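PDB 5EDX: CD8 alpha antigen, which probably acts as a T-cell co-receptor subunit that pairs as an alpha-alpha homodimer and binds MHC class I molecules. Local coordinates for residues E8-Q11 with T17-L20; S44-L49 with Y91-F96. One frame throughout, in Å; residues are numbered along the deposited sequence.

Interaction 1: residues E8-Q11 with T17-L20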
ATOM      1  N   GLU A   8       8.273 -16.071   3.331  1.00 22.34           N
ATOM      2  CA  GLU A   8       7.939 -14.743   3.836  1.00 22.56           C
ATOM      3  C   GLU A   8       8.985 -14.170   4.784  1.00 20.39           C
ATOM      4  O   GLU A   8       8.931 -12.987   5.121  1.00 19.06           O
ATOM      5  CB  GLU A   8       6.571 -14.757   4.532  1.00 28.26           C
ATOM      6  CG  GLU A   8       6.509 -15.642   5.776  1.00 47.36           C
ATOM      7  CD  GLU A   8       5.383 -15.260   6.732  1.00 60.44           C
ATOM      8  OE1 GLU A   8       5.601 -15.324   7.962  1.00 55.71           O
ATOM      9  OE2 GLU A   8       4.285 -14.890   6.260  1.00 55.03           O
ATOM     10  N   MET A   9       9.927 -15.000   5.225  1.00 21.46           N
ATOM     11  CA  MET A   9      10.957 -14.524   6.147  1.00 23.60           C
ATOM     12  C   MET A   9      12.357 -14.822   5.608  1.00 26.90           C
ATOM     13  O   MET A   9      12.745 -15.982   5.461  1.00 23.79           O
ATOM     14  CB  MET A   9      10.761 -15.127   7.543  1.00 26.06           C
ATOM     15  CG  MET A   9      11.357 -14.283   8.662  1.00 41.45           C
ATOM     16  SD  MET A   9      10.141 -13.299   9.570  1.00 62.05           S
ATOM     17  CE  MET A   9       8.823 -13.139   8.362  1.00 40.86           C
ATOM     18  N   VAL A  10      13.106 -13.764   5.307  1.00 16.56           N
ATOM     19  CA  VAL A  10      14.406 -13.899   4.673  1.00 17.99           C
ATOM     20  C   VAL A  10      15.492 -13.214   5.497  1.00 18.71           C
ATOM     21  O   VAL A  10      15.306 -12.091   5.972  1.00 14.04           O
ATOM     22  CB  VAL A  10      14.387 -13.289   3.249  1.00 18.69           C
ATOM     23  CG1 VAL A  10      15.762 -13.366   2.612  1.00 20.49           C
ATOM     24  CG2 VAL A  10      13.336 -13.986   2.381  1.00 24.08           C
ATOM     25  N   GLN A  11      16.618 -13.900   5.681  1.00 17.40           N
ATOM     26  CA  GLN A  11      17.794 -13.294   6.294  1.00 18.20           C
ATOM     27  C   GLN A  11      18.873 -13.118   5.241  1.00 21.07           C
ATOM     28  O   GLN A  11      19.175 -14.046   4.491  1.00 26.53           O
ATOM     29  CB  GLN A  11      18.335 -14.160   7.430  1.00 28.79           C
ATOM     30  CG  GLN A  11      17.431 -14.274   8.640  1.00 37.53           C
ATOM     31  CD  GLN A  11      18.112 -14.986   9.794  1.00 60.45           C
ATOM     32  OE1 GLN A  11      19.191 -14.584  10.237  1.00 50.63           O
ATOM     33  NE2 GLN A  11      17.488 -16.053  10.285  1.00 65.75           N
ATOM     34  N   THR A  17      22.902 -11.282  -2.677  1.00 14.27           N
ATOM     35  CA  THR A  17      21.823 -11.133  -3.647  1.00 13.70           C
ATOM     36  C   THR A  17      20.580 -11.834  -3.114  1.00 16.80           C
ATOM     37  O   THR A  17      20.629 -13.022  -2.775  1.00 17.46           O
ATOM     38  CB  THR A  17      22.220 -11.737  -5.004  1.00 15.36           C
ATOM     39  OG1 THR A  17      23.425 -11.109  -5.465  1.00 16.16           O
ATOM     40  CG2 THR A  17      21.110 -11.544  -6.037  1.00 14.69           C
ATOM     41  N   VAL A  18      19.476 -11.094  -3.021  1.00 13.80           N
ATOM     42  CA  VAL A  18      18.205 -11.640  -2.550  1.00 14.92           C
ATOM     43  C   VAL A  18      17.179 -11.593  -3.678  1.00 13.45           C
ATOM     44  O   VAL A  18      17.021 -10.564  -4.329  1.00 12.63           O
ATOM     45  CB  VAL A  18      17.675 -10.839  -1.337  1.00 12.78           C
ATOM     46  CG1 VAL A  18      16.307 -11.337  -0.907  1.00 14.31           C
ATOM     47  CG2 VAL A  18      18.655 -10.924  -0.180  1.00 16.07           C
ATOM     48  N   LYS A  19      16.490 -12.705  -3.914  1.00  9.81           N
ATOM     49  CA  LYS A  19      15.482 -12.757  -4.971  1.00 12.57           C
ATOM     50  C   LYS A  19      14.122 -13.131  -4.389  1.00 13.10           C
ATOM     51  O   LYS A  19      13.977 -14.177  -3.749  1.00 13.20           O
ATOM     52  CB  LYS A  19      15.897 -13.750  -6.059  1.00 15.70           C
ATOM     53  CG  LYS A  19      14.901 -13.877  -7.209  1.00 15.66           C
ATOM     54  CD  LYS A  19      15.569 -14.563  -8.393  1.00 20.73           C
ATOM     55  CE  LYS A  19      14.660 -14.594  -9.606  1.00 22.50           C
ATOM     56  NZ  LYS A  19      15.396 -15.090 -10.804  1.00 23.77           N
ATOM     57  N   LEU A  20      13.136 -12.263  -4.599  1.00 10.15           N
ATOM     58  CA  LEU A  20      11.790 -12.465  -4.077  1.00 11.06           C
ATOM     59  C   LEU A  20      10.821 -12.760  -5.213  1.00 13.64           C
ATOM     60  O   LEU A  20      11.020 -12.289  -6.328  1.00 11.41           O
ATOM     61  CB  LEU A  20      11.322 -11.207  -3.350  1.00 11.75           C
ATOM     62  CG  LEU A  20      12.249 -10.650  -2.270  1.00  8.10           C
ATOM     63  CD1 LEU A  20      11.639  -9.371  -1.685  1.00 11.63           C
ATOM     64  CD2 LEU A  20      12.514 -11.683  -1.180  1.00 11.65           C
TER
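Val10 of strand 9-11 meets strand 18-24 with both of its methyls, each resting on a different side chain. Val10 CG1 lies 4.1 Å from Val18 CG1, and the two side chains pass alongside each other, running in opposing senses, and do not meet end to end. Turned toward the other neighbour, Val10 CG2 stops 4.3 Å from Leu20 CD2. The valine rotation accounts for this division: with CG1 anti to the backbone N (chi1 177°), CG2 is left beside that nitrogen. Val18 has nearly the same torsion, which presents its own CG1 to Val10. The touch is purely apolar and small, about 93 Å² in all, and the backbones stay well apart, 8.5 Å between Val10 CA and Val18 CA.

Each strand is held by a different partner. Val10 is bonded through its backbone to Ser109 and Phe111 of strand 101-111, whereas Val18 and Leu20 bond to Leu81 and Leu79 of strand 76-81. Leu20 also reaches across to Met108, and Val18 packs on Ala12 in the connecting turn. Lys19 faces the other side of its sheet, where NZ bonds to Tyr71 OH.

Strand 3-5 pairs with 18-24, but 9-11 joins the opposite sheet alongside 101-111; such a switch of the first strand between the two layers of the sandwich is characteristic of immunoglobulin V-set domains.

Interaction 2: residues S44-L49 with Y91-F96; sequences SKPIFL and YYFCSF
Leu49 and Tyr92 both carry CG anti to the carbonyl carbon (chi1 -57° and -65°), and these rotations bring the leucine branch to the tyrosine ring. The leucine lies roughly perpendicular to the tyrosine side chain, with Leu49 CD1 at the ring's edge, near its plane, 4.0 Å from Tyr92 CD2. Phe93 takes the other course: its CG lies between the backbone N and the carbonyl carbon (chi1 58°), swinging the ring toward Pro46, whose CB meets Phe93 CZ obliquely at 4.2 Å. Strand 33-38 runs between 47-52 and 90-98 in the V-set sheet, so these side chains meet across an intervening strand, one pair on each face of it. On the inner face Leu79 touches both Leu49 and Tyr92. The Tyr92 hydroxyl hydrogen-bonds to the backbone O of Asp88, forming the tyrosine corner of immunoglobulin folds, and two residues further on Cys94 forms the disulfide to Cys22. The outer face meets the second subunit: Pro46 also packs on Phe93 of that chain, while Lys45 NZ bonds to Phe104 O and Asn106 OD1 of the same neighbour.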
ATOM      1  N   SER A  44       5.150   3.850   8.375  1.00 10.85           N
ATOM      2  CA  SER A  44       5.267   4.957   7.431  1.00 11.34           C
ATOM      3  C   SER A  44       4.771   4.502   6.069  1.00 12.12           C
ATOM      4  O   SER A  44       4.698   3.302   5.800  1.00 11.81           O
ATOM      5  CB  SER A  44       6.717   5.436   7.323  1.00 14.15           C
ATOM      6  OG  SER A  44       7.544   4.443   6.740  1.00 15.91           O
ATOM      7  N   LYS A  45       4.437   5.453   5.205  1.00 13.11           N
ATOM      8  CA  LYS A  45       3.821   5.097   3.928  1.00 12.97           C
ATOM      9  C   LYS A  45       4.720   4.218   3.069  1.00 12.01           C
ATOM     10  O   LYS A  45       5.943   4.385   3.057  1.00 12.13           O
ATOM     11  CB  LYS A  45       3.383   6.343   3.157  1.00 12.54           C
ATOM     12  CG  LYS A  45       4.493   7.260   2.695  1.00 17.27           C
ATOM     13  CD  LYS A  45       3.848   8.541   2.184  1.00 19.74           C
ATOM     14  CE  LYS A  45       4.817   9.511   1.568  1.00 28.32           C
ATOM     15  NZ  LYS A  45       4.028  10.692   1.101  1.00 30.22           N
ATOM     16  N   PRO A  46       4.104   3.269   2.350  1.00 11.93           N
ATOM     17  CA  PRO A  46       4.806   2.398   1.407  1.00  9.55           C
ATOM     18  C   PRO A  46       5.492   3.209   0.318  1.00  8.40           C
ATOM     19  O   PRO A  46       5.089   4.335   0.002  1.00 11.32           O
ATOM     20  CB  PRO A  46       3.676   1.569   0.783  1.00 11.53           C
ATOM     21  CG  PRO A  46       2.546   1.663   1.729  1.00 15.11           C
ATOM     22  CD  PRO A  46       2.654   3.011   2.370  1.00  9.60           C
ATOM     23  N   ILE A  47       6.518   2.605  -0.262  1.00 11.07           N
ATOM     24  CA  ILE A  47       7.303   3.205  -1.322  1.00 11.01           C
ATOM     25  C   ILE A  47       7.109   2.375  -2.591  1.00 10.18           C
ATOM     26  O   ILE A  47       7.285   1.162  -2.576  1.00 11.40           O
ATOM     27  CB  ILE A  47       8.788   3.224  -0.915  1.00 11.31           C
ATOM     28  CG1 ILE A  47       8.965   4.098   0.337  1.00 17.07           C
ATOM     29  CG2 ILE A  47       9.666   3.729  -2.055  1.00 13.57           C
ATOM     30  CD1 ILE A  47      10.315   3.971   0.995  1.00 22.89           C
ATOM     31  N   PHE A  48       6.719   3.031  -3.680  1.00 10.01           N
ATOM     32  CA  PHE A  48       6.567   2.367  -4.970  1.00 10.97           C
ATOM     33  C   PHE A  48       7.948   2.060  -5.548  1.00 10.70           C
ATOM     34  O   PHE A  48       8.798   2.944  -5.633  1.00 11.17           O
ATOM     35  CB  PHE A  48       5.768   3.265  -5.928  1.00 10.66           C
ATOM     36  CG  PHE A  48       5.709   2.759  -7.354  1.00  9.43           C
ATOM     37  CD1 PHE A  48       4.801   1.777  -7.723  1.00 10.14           C
ATOM     38  CD2 PHE A  48       6.542   3.295  -8.326  1.00 11.56           C
ATOM     39  CE1 PHE A  48       4.740   1.322  -9.040  1.00  9.37           C
ATOM     40  CE2 PHE A  48       6.487   2.842  -9.644  1.00 10.50           C
ATOM     41  CZ  PHE A  48       5.583   1.856  -9.994  1.00 12.10           C
ATOM     42  N   LEU A  49       8.176   0.810  -5.940  1.00  9.00           N
ATOM     43  CA  LEU A  49       9.446   0.443  -6.569  1.00 10.15           C
ATOM     44  C   LEU A  49       9.325   0.326  -8.088  1.00 12.62           C
ATOM     45  O   LEU A  49      10.089   0.956  -8.821  1.00 13.86           O
ATOM     46  CB  LEU A  49       9.998  -0.852  -5.979  1.00  9.79           C
ATOM     47  CG  LEU A  49      10.232  -0.865  -4.471  1.00  7.90           C
ATOM     48  CD1 LEU A  49      10.697  -2.250  -4.045  1.00  9.45           C
ATOM     49  CD2 LEU A  49      11.254   0.208  -4.076  1.00 10.19           C
ATOM     50  N   TYR A  91      10.179  -4.536   4.470  1.00  9.85           N
ATOM     51  CA  TYR A  91       9.071  -5.370   4.020  1.00  9.00           C
ATOM     52  C   TYR A  91       8.782  -5.131   2.551  1.00  8.73           C
ATOM     53  O   TYR A  91       8.564  -3.997   2.129  1.00 10.78           O
ATOM     54  CB  TYR A  91       7.832  -5.042   4.848  1.00  9.28           C
ATOM     55  CG  TYR A  91       8.105  -5.114   6.324  1.00  9.22           C
ATOM     56  CD1 TYR A  91       8.232  -6.338   6.958  1.00 12.32           C
ATOM     57  CD2 TYR A  91       8.261  -3.955   7.082  1.00  9.52           C
ATOM     58  CE1 TYR A  91       8.498  -6.415   8.312  1.00 14.01           C
ATOM     59  CE2 TYR A  91       8.524  -4.028   8.448  1.00 11.81           C
ATOM     60  CZ  TYR A  91       8.640  -5.265   9.046  1.00 13.43           C
ATOM     61  OH  TYR A  91       8.906  -5.364  10.396  1.00 17.08           O
ATOM     62  N   TYR A  92       8.793  -6.203   1.770  1.00  7.67           N
ATOM     63  CA  TYR A  92       8.525  -6.101   0.345  1.00  8.69           C
ATOM     64  C   TYR A  92       7.231  -6.832   0.029  1.00  8.49           C
ATOM     65  O   TYR A  92       6.949  -7.882   0.610  1.00 10.24           O
ATOM     66  CB  TYR A  92       9.692  -6.689  -0.454  1.00  7.21           C
ATOM     67  CG  TYR A  92      10.977  -5.908  -0.270  1.00  8.23           C
ATOM     68  CD1 TYR A  92      11.793  -6.117   0.840  1.00  9.69           C
ATOM     69  CD2 TYR A  92      11.362  -4.952  -1.196  1.00 10.34           C
ATOM     70  CE1 TYR A  92      12.967  -5.386   1.016  1.00 10.35           C
ATOM     71  CE2 TYR A  92      12.538  -4.220  -1.032  1.00  7.22           C
ATOM     72  CZ  TYR A  92      13.333  -4.447   0.073  1.00 12.14           C
ATOM     73  OH  TYR A  92      14.493  -3.724   0.230  1.00 11.67           O
ATOM     74  N   PHE A  93       6.437  -6.278  -0.883  1.00  7.24           N
ATOM     75  CA  PHE A  93       5.150  -6.889  -1.196  1.00  8.84           C
ATOM     76  C   PHE A  93       4.617  -6.407  -2.531  1.00 10.42           C
ATOM     77  O   PHE A  93       5.066  -5.390  -3.055  1.00 10.40           O
ATOM     78  CB  PHE A  93       4.131  -6.675  -0.056  1.00  8.14           C
ATOM     79  CG  PHE A  93       3.858  -5.227   0.284  1.00  7.91           C
ATOM     80  CD1 PHE A  93       4.824  -4.441   0.905  1.00 11.10           C
ATOM     81  CD2 PHE A  93       2.608  -4.671   0.035  1.00  8.07           C
ATOM     82  CE1 PHE A  93       4.554  -3.116   1.238  1.00 11.28           C
ATOM     83  CE2 PHE A  93       2.329  -3.346   0.368  1.00  8.98           C
ATOM     84  CZ  PHE A  93       3.307  -2.569   0.973  1.00 10.09           C
ATOM     85  N   CYS A  94       3.676  -7.166  -3.085  1.00  8.94           N
ATOM     86  CA  CYS A  94       3.154  -6.896  -4.415  1.00 10.41           C
ATOM     87  C   CYS A  94       1.754  -6.331  -4.313  1.00 11.86           C
ATOM     88  O   CYS A  94       1.035  -6.616  -3.361  1.00 12.15           O
ATOM     89  CB  CYS A  94       3.124  -8.182  -5.236  1.00 13.80           C
ATOM     90  SG  CYS A  94       4.765  -8.860  -5.537  1.00 20.54           S
ATOM     91  N   SER A  95       1.373  -5.545  -5.285  1.00  9.31           N
ATOM     92  CA  SER A  95       0.050  -4.960  -5.337  1.00 10.68           C
ATOM     93  C   SER A  95      -0.576  -5.092  -6.734  1.00 18.14           C
ATOM     94  O   SER A  95       0.069  -4.860  -7.694  1.00 16.11           O
ATOM     95  CB  SER A  95       0.158  -3.504  -4.987  1.00 13.85           C
ATOM     96  OG  SER A  95      -1.044  -2.984  -4.667  1.00 21.42           O
ATOM     97  N   PHE A  96      -1.829  -5.511  -6.781  1.00 15.33           N
ATOM     98  CA  PHE A  96      -2.535  -5.915  -8.014  1.00 27.91           C
ATOM     99  C   PHE A  96      -3.909  -5.248  -7.966  1.00 30.21           C
ATOM    100  O   PHE A  96      -4.526  -5.176  -6.930  1.00 22.94           O
ATOM    101  CB  PHE A  96      -2.609  -7.456  -8.160  1.00 21.87           C
ATOM    102  CG  PHE A  96      -3.497  -7.935  -9.241  1.00 30.05           C
ATOM    103  CD1 PHE A  96      -3.066  -7.922 -10.568  1.00 32.01           C
ATOM    104  CD2 PHE A  96      -4.753  -8.391  -8.967  1.00 18.62           C
ATOM    105  CE1 PHE A  96      -3.892  -8.356 -11.574  1.00 34.14           C
ATOM    106  CE2 PHE A  96      -5.585  -8.808  -9.963  1.00 30.75           C
ATOM    107  CZ  PHE A  96      -5.162  -8.791 -11.279  1.00 29.47           C
TER

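In the fold
Both contacts are small, apolar and largely buried, but one joins the two layers of the sandwich and the other lies within one of them. Interaction 1 spans the sandwich, setting a strand at the margin of one sheet against the other sheet; interaction 2 stays within the larger sheet, linking strands that are not direct neighbours. Aliphatic branches alone make the first, whereas in the second each aliphatic group rests against an aromatic ring, and this contact also reaches the dimer interface; the second subunit does not touch interaction 1. Their centres lie about 15 Å apart, yet they meet in the core, where Leu20 CD1 packs 3.5 Å from Tyr92 CB. Strand 101-111 is a shared neighbour, pairing with both 9-11 and 90-98.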